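Local coordinates for protein glycoside Hydrolase (Bacteroides uniformis, PDB 5T99) that probably hydrolyses beta-galactosidic bonds in agarose-derived sugars as a family 2 glycoside hydrolase, and binds the inhibitor galacto-isofagomine in its pocket, at residues F30-K42 against D51-W63. Numbering follows the deposited sequence.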
loop_
_atom_site.group_PDB
_atom_site.type_symbol
_atom_site.label_atom_id
_atom_site.label_comp_id
_atom_site.label_asym_id
_atom_site.label_seq_id
_atom_site.Cartn_x
_atom_site.Cartn_y
_atom_site.Cartn_z
ATOM N N PHE A 30 -4.011 -19.964 -9.631
ATOM C CA PHE A 30 -4.871 -21.024 -9.136
ATOM C C PHE A 30 -6.077 -20.423 -8.399
ATOM O O PHE A 30 -6.691 -21.087 -7.572
ATOM C CB PHE A 30 -4.056 -21.940 -8.205
ATOM C CG PHE A 30 -4.572 -23.360 -8.120
ATOM C CD1 PHE A 30 -4.683 -24.151 -9.269
ATOM C CD2 PHE A 30 -4.908 -23.920 -6.891
ATOM C CE1 PHE A 30 -5.138 -25.462 -9.192
ATOM C CE2 PHE A 30 -5.365 -25.232 -6.808
ATOM C CZ PHE A 30 -5.482 -26.005 -7.960
ATOM N N ASN A 31 -6.434 -19.186 -8.750
ATOM C CA ASN A 31 -7.486 -18.419 -8.076
ATOM C C ASN A 31 -8.911 -18.814 -8.456
ATOM O O ASN A 31 -9.853 -18.494 -7.728
ATOM C CB ASN A 31 -7.338 -16.925 -8.404
ATOM C CG ASN A 31 -6.187 -16.263 -7.677
ATOM O OD1 ASN A 31 -5.576 -16.832 -6.779
ATOM N ND2 ASN A 31 -5.896 -15.038 -8.057
ATOM N N GLU A 32 -9.080 -19.466 -9.600
ATOM C CA GLU A 32 -10.407 -19.651 -10.159
ATOM C C GLU A 32 -11.070 -20.886 -9.559
ATOM O O GLU A 32 -10.400 -21.878 -9.248
ATOM C CB GLU A 32 -10.354 -19.753 -11.694
ATOM C CG GLU A 32 -10.073 -18.432 -12.415
ATOM C CD GLU A 32 -8.661 -17.901 -12.178
ATOM O OE1 GLU A 32 -8.533 -16.713 -11.805
ATOM O OE2 GLU A 32 -7.681 -18.676 -12.343
ATOM N N ASN A 33 -12.390 -20.793 -9.392
ATOM C CA ASN A 33 -13.274 -21.929 -9.088
ATOM C C ASN A 33 -13.052 -22.559 -7.712
ATOM O O ASN A 33 -12.720 -23.734 -7.608
ATOM C CB ASN A 33 -13.214 -22.992 -10.203
ATOM C CG ASN A 33 -13.563 -22.423 -11.572
ATOM O OD1 ASN A 33 -14.590 -21.776 -11.745
ATOM N ND2 ASN A 33 -12.704 -22.665 -12.548
ATOM N N TRP A 34 -13.256 -21.758 -6.671
ATOM C CA TRP A 34 -13.272 -22.246 -5.301
ATOM C C TRP A 34 -14.694 -22.283 -4.745
ATOM O O TRP A 34 -15.612 -21.653 -5.285
ATOM C CB TRP A 34 -12.406 -21.363 -4.388
ATOM C CG TRP A 34 -10.940 -21.456 -4.638
ATOM C CD1 TRP A 34 -10.252 -20.903 -5.678
ATOM C CD2 TRP A 34 -9.964 -22.107 -3.812
ATOM N NE1 TRP A 34 -8.908 -21.182 -5.562
ATOM C CE2 TRP A 34 -8.703 -21.924 -4.430
ATOM C CE3 TRP A 34 -10.034 -22.844 -2.625
ATOM C CZ2 TRP A 34 -7.524 -22.441 -3.894
ATOM C CZ3 TRP A 34 -8.857 -23.366 -2.095
ATOM C CH2 TRP A 34 -7.617 -23.158 -2.731
ATOM N N ARG A 35 -14.840 -23.027 -3.649
ATOM C CA ARG A 35 -16.032 -23.014 -2.798
ATOM C C ARG A 35 -15.677 -22.369 -1.457
ATOM O O ARG A 35 -14.601 -22.660 -0.898
ATOM C CB ARG A 35 -16.508 -24.440 -2.550
ATOM C CG ARG A 35 -16.828 -25.218 -3.818
ATOM C CD ARG A 35 -18.088 -24.685 -4.465
ATOM N NE ARG A 35 -18.583 -25.635 -5.456
ATOM C CZ ARG A 35 -19.865 -25.864 -5.762
ATOM N NH1 ARG A 35 -20.871 -25.228 -5.147
ATOM N NH2 ARG A 35 -20.146 -26.763 -6.707
ATOM N N PHE A 36 -16.566 -21.504 -0.955
ATOM C CA PHE A 36 -16.388 -20.811 0.333
ATOM C C PHE A 36 -17.590 -21.025 1.264
ATOM O O PHE A 36 -18.742 -21.060 0.822
ATOM C CB PHE A 36 -16.158 -19.305 0.117
ATOM C CG PHE A 36 -16.152 -18.481 1.394
ATOM C CD1 PHE A 36 -15.115 -18.611 2.324
ATOM C CD2 PHE A 36 -17.176 -17.570 1.664
ATOM C CE1 PHE A 36 -15.100 -17.860 3.491
ATOM C CE2 PHE A 36 -17.167 -16.814 2.831
ATOM C CZ PHE A 36 -16.126 -16.958 3.744
ATOM N N PHE A 37 -17.290 -21.160 2.554
ATOM C CA PHE A 37 -18.294 -21.223 3.602
ATOM C C PHE A 37 -17.788 -20.484 4.844
ATOM O O PHE A 37 -16.763 -20.861 5.412
ATOM C CB PHE A 37 -18.618 -22.687 3.943
ATOM C CG PHE A 37 -19.669 -22.841 5.005
ATOM C CD1 PHE A 37 -19.312 -23.067 6.335
ATOM C CD2 PHE A 37 -21.027 -22.736 4.680
ATOM C CE1 PHE A 37 -20.287 -23.198 7.319
ATOM C CE2 PHE A 37 -22.004 -22.870 5.660
ATOM C CZ PHE A 37 -21.636 -23.106 6.980
ATOM N N LYS A 38 -18.513 -19.435 5.243
ATOM C CA LYS A 38 -18.252 -18.709 6.486
ATOM C C LYS A 38 -18.899 -19.439 7.664
ATOM O O LYS A 38 -20.112 -19.520 7.728
ATOM C CB LYS A 38 -18.815 -17.290 6.393
ATOM C CG LYS A 38 -18.525 -16.419 7.606
ATOM C CD LYS A 38 -19.068 -15.015 7.419
ATOM C CE LYS A 38 -18.795 -14.163 8.653
ATOM N NZ LYS A 38 -19.598 -12.910 8.649
ATOM N N GLY A 39 -18.087 -19.961 8.584
ATOM C CA GLY A 39 -18.569 -20.651 9.796
ATOM C C GLY A 39 -17.920 -22.015 9.996
ATOM O O GLY A 39 -17.340 -22.579 9.059
ATOM N N GLU A 40 -17.991 -22.547 11.215
ATOM C CA GLU A 40 -17.412 -23.860 11.504
ATOM C C GLU A 40 -18.342 -24.951 10.990
ATOM O O GLU A 40 -19.565 -24.818 11.039
ATOM C CB GLU A 40 -17.141 -24.049 13.001
ATOM C CG GLU A 40 -16.439 -25.362 13.361
ATOM C CD GLU A 40 -15.063 -25.523 12.719
ATOM O OE1 GLU A 40 -14.986 -25.854 11.516
ATOM O OE2 GLU A 40 -14.052 -25.346 13.431
ATOM N N ILE A 41 -17.733 -26.012 10.473
ATOM C CA ILE A 41 -18.446 -27.208 10.006
ATOM C C ILE A 41 -17.481 -28.395 10.091
ATOM O O ILE A 41 -16.299 -28.267 9.750
ATOM C CB ILE A 41 -19.053 -27.029 8.586
ATOM C CG1 ILE A 41 -19.699 -28.335 8.091
ATOM C CG2 ILE A 41 -18.015 -26.531 7.585
ATOM C CD1 ILE A 41 -20.776 -28.144 7.039
ATOM N N LYS A 42 -17.984 -29.531 10.572
ATOM C CA LYS A 42 -17.151 -30.713 10.837
ATOM C C LYS A 42 -16.744 -31.410 9.538
ATOM O O LYS A 42 -17.524 -31.450 8.587
ATOM C CB LYS A 42 -17.895 -31.705 11.746
ATOM N N ASP A 51 -19.681 -30.211 -0.634
ATOM C CA ASP A 51 -19.649 -28.738 -0.643
ATOM C C ASP A 51 -20.496 -28.131 -1.765
ATOM O O ASP A 51 -20.233 -27.007 -2.205
ATOM C CB ASP A 51 -18.190 -28.230 -0.720
ATOM C CG ASP A 51 -17.438 -28.697 -1.980
ATOM O OD1 ASP A 51 -18.019 -29.313 -2.902
ATOM O OD2 ASP A 51 -16.222 -28.455 -2.024
ATOM N N ASP A 52 -21.520 -28.860 -2.215
ATOM C CA ASP A 52 -22.349 -28.419 -3.348
ATOM C C ASP A 52 -23.232 -27.199 -3.019
ATOM O O ASP A 52 -23.582 -26.429 -3.912
ATOM C CB ASP A 52 -23.202 -29.582 -3.870
ATOM C CG ASP A 52 -23.738 -29.334 -5.272
ATOM O OD1 ASP A 52 -24.976 -29.212 -5.421
ATOM O OD2 ASP A 52 -22.921 -29.249 -6.220
ATOM N N SER A 53 -23.585 -27.019 -1.749
ATOM C CA SER A 53 -24.351 -25.839 -1.314
ATOM C C SER A 53 -23.482 -24.587 -1.128
ATOM O O SER A 53 -24.012 -23.479 -1.074
ATOM C CB SER A 53 -25.080 -26.136 0.003
ATOM O OG SER A 53 -24.148 -26.450 1.034
ATOM N N TRP A 54 -22.161 -24.775 -1.006
ATOM C CA TRP A 54 -21.218 -23.685 -0.716
ATOM C C TRP A 54 -21.180 -22.665 -1.854
ATOM O O TRP A 54 -21.254 -23.022 -3.032
ATOM C CB TRP A 54 -19.795 -24.228 -0.479
ATOM C CG TRP A 54 -19.585 -24.991 0.808
ATOM C CD1 TRP A 54 -20.530 -25.623 1.559
ATOM C CD2 TRP A 54 -18.333 -25.224 1.468
ATOM N NE1 TRP A 54 -19.951 -26.213 2.654
ATOM C CE2 TRP A 54 -18.605 -25.981 2.627
ATOM C CE3 TRP A 54 -17.006 -24.847 1.201
ATOM C CZ2 TRP A 54 -17.601 -26.383 3.518
ATOM C CZ3 TRP A 54 -16.000 -25.248 2.087
ATOM C CH2 TRP A 54 -16.306 -26.007 3.232
ATOM N N ARG A 55 -21.067 -21.396 -1.484
ATOM C CA ARG A 55 -20.964 -20.294 -2.440
ATOM C C ARG A 55 -19.774 -20.493 -3.389
ATOM O O ARG A 55 -18.758 -21.069 -3.007
ATOM C CB ARG A 55 -20.817 -19.000 -1.656
ATOM C CG ARG A 55 -20.625 -17.734 -2.461
ATOM C CD ARG A 55 -20.459 -16.583 -1.483
ATOM N NE ARG A 55 -19.665 -15.485 -2.019
ATOM C CZ ARG A 55 -19.251 -14.438 -1.301
ATOM N NH1 ARG A 55 -19.550 -14.334 0.002
ATOM N NH2 ARG A 55 -18.522 -13.489 -1.882
ATOM N N LYS A 56 -19.920 -20.039 -4.629
ATOM C CA LYS A 56 -18.859 -20.150 -5.636
ATOM C C LYS A 56 -18.238 -18.784 -5.912
ATOM O O LYS A 56 -18.948 -17.807 -6.177
ATOM C CB LYS A 56 -19.403 -20.768 -6.925
ATOM C CG LYS A 56 -19.484 -22.284 -6.853
ATOM C CD LYS A 56 -20.167 -22.886 -8.064
ATOM C CE LYS A 56 -21.676 -22.699 -7.996
ATOM N NZ LYS A 56 -22.349 -23.461 -9.082
ATOM N N LEU A 57 -16.909 -18.735 -5.858
ATOM C CA LEU A 57 -16.167 -17.491 -6.029
ATOM C C LEU A 57 -14.740 -17.734 -6.509
ATOM O O LEU A 57 -14.211 -18.849 -6.396
ATOM C CB LEU A 57 -16.188 -16.654 -4.736
ATOM C CG LEU A 57 -15.499 -17.101 -3.430
ATOM C CD1 LEU A 57 -15.550 -18.604 -3.208
ATOM C CD2 LEU A 57 -14.054 -16.645 -3.327
ATOM N N ASN A 58 -14.147 -16.681 -7.077
ATOM C CA ASN A 58 -12.718 -16.644 -7.409
ATOM C C ASN A 58 -11.952 -15.814 -6.368
ATOM O O ASN A 58 -12.446 -14.803 -5.879
ATOM C CB ASN A 58 -12.487 -16.051 -8.801
ATOM C CG ASN A 58 -13.166 -16.843 -9.906
ATOM O OD1 ASN A 58 -13.499 -18.028 -9.755
ATOM N ND2 ASN A 58 -13.370 -16.186 -11.041
ATOM N N LEU A 59 -10.738 -16.262 -6.055
ATOM C CA LEU A 59 -9.832 -15.551 -5.155
ATOM C C LEU A 59 -9.146 -14.458 -5.982
ATOM O O LEU A 59 -9.154 -14.549 -7.210
ATOM C CB LEU A 59 -8.796 -16.527 -4.574
ATOM C CG LEU A 59 -9.343 -17.788 -3.901
ATOM C CD1 LEU A 59 -8.202 -18.662 -3.421
ATOM C CD2 LEU A 59 -10.271 -17.427 -2.753
ATOM N N PRO A 60 -8.558 -13.433 -5.358
ATOM C CA PRO A 60 -8.523 -13.230 -3.896
ATOM C C PRO A 60 -9.860 -12.775 -3.315
ATOM O O PRO A 60 -10.692 -12.233 -4.037
ATOM C CB PRO A 60 -7.466 -12.137 -3.726
ATOM C CG PRO A 60 -7.504 -11.368 -5.006
ATOM C CD PRO A 60 -8.056 -12.258 -6.088
ATOM N N HIS A 61 -10.035 -12.991 -2.015
ATOM C CA HIS A 61 -11.331 -12.812 -1.338
ATOM C C HIS A 61 -11.165 -12.364 0.124
ATOM O O HIS A 61 -10.462 -13.014 0.914
ATOM C CB HIS A 61 -12.110 -14.140 -1.406
ATOM C CG HIS A 61 -13.401 -14.149 -0.641
ATOM N ND1 HIS A 61 -14.450 -13.301 -0.930
ATOM C CD2 HIS A 61 -13.828 -14.939 0.371
ATOM C CE1 HIS A 61 -15.456 -13.555 -0.113
ATOM N NE2 HIS A 61 -15.100 -14.541 0.691
ATOM N N ASP A 62 -11.817 -11.255 0.457
ATOM C CA ASP A 62 -11.962 -10.768 1.828
ATOM C C ASP A 62 -13.434 -10.945 2.189
ATOM O O ASP A 62 -14.277 -10.202 1.684
ATOM C CB ASP A 62 -11.569 -9.283 1.858
ATOM C CG ASP A 62 -11.640 -8.647 3.250
ATOM O OD1 ASP A 62 -11.770 -9.367 4.280
ATOM O OD2 ASP A 62 -11.537 -7.391 3.286
ATOM N N TRP A 63 -13.768 -11.931 3.025
ATOM C CA TRP A 63 -15.171 -12.086 3.457
ATOM C C TRP A 63 -15.622 -11.003 4.448
ATOM O O TRP A 63 -16.813 -10.760 4.566
ATOM C CB TRP A 63 -15.472 -13.497 3.990
ATOM C CG TRP A 63 -15.192 -13.744 5.456
ATOM C CD1 TRP A 63 -15.827 -13.177 6.532
ATOM C CD2 TRP A 63 -14.228 -14.652 5.998
ATOM N NE1 TRP A 63 -15.306 -13.671 7.697
ATOM C CE2 TRP A 63 -14.327 -14.579 7.404
ATOM C CE3 TRP A 63 -13.289 -15.521 5.431
ATOM C CZ2 TRP A 63 -13.525 -15.343 8.255
ATOM C CZ3 TRP A 63 -12.490 -16.286 6.275
ATOM C CH2 TRP A 63 -12.619 -16.195 7.674
#
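Leu59 lays its CD1 methyl over one face of the Trp34 indole, 3.5 Å from the centroid of the five-membered ring and 19° off its normal, a CH-pi contact. The indole's rotation is fixed at its edge, where NE1 donates in plane to Phe30 O, and contacts with Tyr88 and Leu149 on neighbouring strands help place it in the interior. Further along this packed side, Phe36 has CG anti to the backbone N (chi1 172°), which carries the ring to His61 and Trp63: His61 directs its edge at the Phe36 face, centroids 4.8 Å apart, while Trp63 CB lies 3.5 Å from Phe36 CZ. Between these side chains and the outer face runs an antiparallel pairing of strands 34-38 and 55-57 in the family 2 sugar-binding domain, with strand 55-57 at the sheet edge; Phe36 N to Arg55 O (3.0 Å) is one of its bonds. The Arg35 and Lys56 side chains share the looser, more solvent-accessible face. Bent at chi2 (-71°), Arg35 brings NH1 within 3.1 Å of Trp54 O, in the guanidinium plane, whereas its bond to Asp52 O is weak and the NH2 to Asp52 OD2 salt bridge is long at 3.8 Å. A leucine in place of Arg35 would probably leave Trp54 O without this donor and Asp52 without its distant countercharge. The buried Trp54 ring next to Arg35 is the tight spot on this side: Phe37 CB lies over its six-membered ring, 3.6 Å from the centroid.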